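Local coordinates for tail spike protein gp49 (Pseudomonas phage LKA1, PDB 4RU4) that serves as the trimeric tailspike of the phage, probably a lyase that cleaves the O-specific polysaccharide of Pseudomonas and so aids virus entry into the host cell, at residues C316-D321 and C338-C343. Residues are numbered along the deposited sequence; the frame is centred on the assembly and turned at random.
Sequences CTLRND and CSYENC
Cys-316 and Cys-343 lie side by side where the two segments come nearest, their CA atoms 4.8 Å apart, and they contribute most of the buried surface. No disulfide joins them. Instead, the backbone N of Cys-316 points at the sulfur of Cys-343 in a weak hydrogen bond, fairly straight at 159° but long, with 3.7 Å from Cys-316 N to Cys-343 SG. With chi1 at -71°, SG of Cys-343 lies beside its own backbone N and anti to the carbonyl carbon, which brings it within 4.0 Å of Cys-316 CB. The same two residues also meet through a bent CA-H...O contact, 3.2 Å from Cys-343 CA to Cys-316 O. Leu-318, two residues along the strand, sends one methyl inward: its CD1 comes 3.6 Å from CE2 of Tyr-340 and approaches the ring obliquely. The phenol of Tyr-340 is held at its far end by the carbonyl of Asp-330, while the ring of Tyr-358 lies nearly parallel to it. These residues belong to the interior of the right-handed parallel beta-helix expected of a pectin lyase-like domain. Strands 317-320 and 338-341 run on different faces of consecutive coils: 317-320 pairs in parallel with 287-290 and 344-345, and 338-341 with 312-314 and 356-359, the turn through Asn-342 and Cys-343 leading from one face to the other.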
loop_
_atom_site.group_PDB
_atom_site.type_symbol
_atom_site.label_atom_id
_atom_site.label_comp_id
_atom_site.label_asym_id
_atom_site.label_seq_id
_atom_site.Cartn_x
_atom_site.Cartn_y
_atom_site.Cartn_z
ATOM N N CYS B 316 -6.978 -6.461 6.162
ATOM C CA CYS B 316 -7.578 -7.236 7.259
ATOM C C CYS B 316 -7.053 -6.827 8.626
ATOM O O CYS B 316 -5.956 -6.273 8.738
ATOM C CB CYS B 316 -7.289 -8.733 7.087
ATOM S SG CYS B 316 -7.989 -9.482 5.581
ATOM N N THR B 317 -7.832 -7.109 9.662
ATOM C CA THR B 317 -7.349 -7.053 11.048
ATOM C C THR B 317 -7.369 -8.483 11.586
ATOM O O THR B 317 -8.406 -9.179 11.502
ATOM C CB THR B 317 -8.227 -6.135 11.955
ATOM O OG1 THR B 317 -8.028 -4.775 11.568
ATOM C CG2 THR B 317 -7.814 -6.256 13.436
ATOM N N LEU B 318 -6.232 -8.926 12.103
ATOM C CA LEU B 318 -6.054 -10.300 12.535
ATOM C C LEU B 318 -5.638 -10.313 14.011
ATOM O O LEU B 318 -4.801 -9.492 14.434
ATOM C CB LEU B 318 -4.963 -11.003 11.689
ATOM C CG LEU B 318 -5.062 -10.845 10.154
ATOM C CD1 LEU B 318 -3.932 -11.679 9.494
ATOM C CD2 LEU B 318 -6.398 -11.315 9.653
ATOM N N ARG B 319 -6.215 -11.235 14.767
ATOM C CA ARG B 319 -5.862 -11.480 16.176
ATOM C C ARG B 319 -5.760 -12.975 16.444
ATOM O O ARG B 319 -6.448 -13.782 15.801
ATOM C CB ARG B 319 -6.917 -10.886 17.115
ATOM C CG ARG B 319 -7.026 -9.353 17.077
ATOM C CD ARG B 319 -8.225 -8.874 17.960
ATOM N NE ARG B 319 -8.234 -7.414 18.127
ATOM C CZ ARG B 319 -8.846 -6.559 17.309
ATOM N NH1 ARG B 319 -9.504 -6.994 16.230
ATOM N NH2 ARG B 319 -8.788 -5.250 17.555
ATOM N N ASN B 320 -4.875 -13.349 17.370
ATOM C CA ASN B 320 -4.789 -14.726 17.820
ATOM C C ASN B 320 -4.719 -14.777 19.349
ATOM O O ASN B 320 -4.798 -13.739 20.010
ATOM C CB ASN B 320 -3.640 -15.511 17.127
ATOM C CG ASN B 320 -2.252 -15.249 17.756
ATOM O OD1 ASN B 320 -2.044 -14.263 18.479
ATOM N ND2 ASN B 320 -1.300 -16.146 17.478
ATOM N N ASP B 321 -4.603 -15.981 19.899
ATOM C CA ASP B 321 -4.413 -16.165 21.329
ATOM C C ASP B 321 -2.921 -15.992 21.596
ATOM O O ASP B 321 -2.105 -16.839 21.217
ATOM C CB ASP B 321 -4.846 -17.594 21.705
ATOM C CG ASP B 321 -4.662 -17.912 23.190
ATOM O OD1 ASP B 321 -4.061 -17.110 23.927
ATOM O OD2 ASP B 321 -5.122 -18.992 23.626
ATOM N N CYS B 338 3.757 -14.827 -2.066
ATOM C CA CYS B 338 2.516 -14.461 -1.387
ATOM C C CYS B 338 2.804 -13.282 -0.467
ATOM O O CYS B 338 3.961 -13.013 -0.147
ATOM C CB CYS B 338 2.025 -15.625 -0.537
ATOM S SG CYS B 338 1.441 -17.057 -1.454
ATOM N N SER B 339 1.755 -12.595 0.011
ATOM C CA SER B 339 1.981 -11.431 0.870
ATOM C C SER B 339 0.792 -11.085 1.745
ATOM O O SER B 339 -0.353 -11.490 1.454
ATOM C CB SER B 339 2.358 -10.182 0.033
ATOM O OG SER B 339 1.374 -9.881 -0.966
ATOM N N TYR B 340 1.089 -10.362 2.833
ATOM C CA TYR B 340 0.088 -9.588 3.596
ATOM C C TYR B 340 0.360 -8.109 3.281
ATOM O O TYR B 340 1.509 -7.668 3.282
ATOM C CB TYR B 340 0.206 -9.826 5.119
ATOM C CG TYR B 340 -0.261 -11.198 5.593
ATOM C CD1 TYR B 340 0.542 -12.311 5.455
ATOM C CD2 TYR B 340 -1.511 -11.366 6.193
ATOM C CE1 TYR B 340 0.104 -13.587 5.877
ATOM C CE2 TYR B 340 -1.943 -12.633 6.626
ATOM C CZ TYR B 340 -1.127 -13.723 6.463
ATOM O OH TYR B 340 -1.541 -14.971 6.858
ATOM N N GLU B 341 -0.692 -7.337 3.026
ATOM C CA GLU B 341 -0.548 -5.931 2.670
ATOM C C GLU B 341 -1.666 -5.146 3.360
ATOM O O GLU B 341 -2.817 -5.592 3.366
ATOM C CB GLU B 341 -0.684 -5.777 1.144
ATOM C CG GLU B 341 0.430 -6.571 0.427
ATOM C CD GLU B 341 0.279 -6.706 -1.081
ATOM O OE1 GLU B 341 -0.721 -6.214 -1.643
ATOM O OE2 GLU B 341 1.177 -7.352 -1.694
ATOM N N ASN B 342 -1.308 -4.009 3.951
ATOM C CA ASN B 342 -2.283 -3.142 4.610
ATOM C C ASN B 342 -3.086 -3.885 5.660
ATOM O O ASN B 342 -4.292 -3.700 5.734
ATOM C CB ASN B 342 -3.252 -2.523 3.612
ATOM C CG ASN B 342 -2.548 -1.728 2.517
ATOM O OD1 ASN B 342 -2.738 -1.989 1.338
ATOM N ND2 ASN B 342 -1.760 -0.757 2.902
ATOM N N CYS B 343 -2.417 -4.716 6.452
ATOM C CA CYS B 343 -3.069 -5.475 7.514
ATOM C C CYS B 343 -2.622 -4.998 8.886
ATOM O O CYS B 343 -1.452 -4.619 9.072
ATOM C CB CYS B 343 -2.741 -6.974 7.368
ATOM S SG CYS B 343 -3.566 -7.749 5.943
#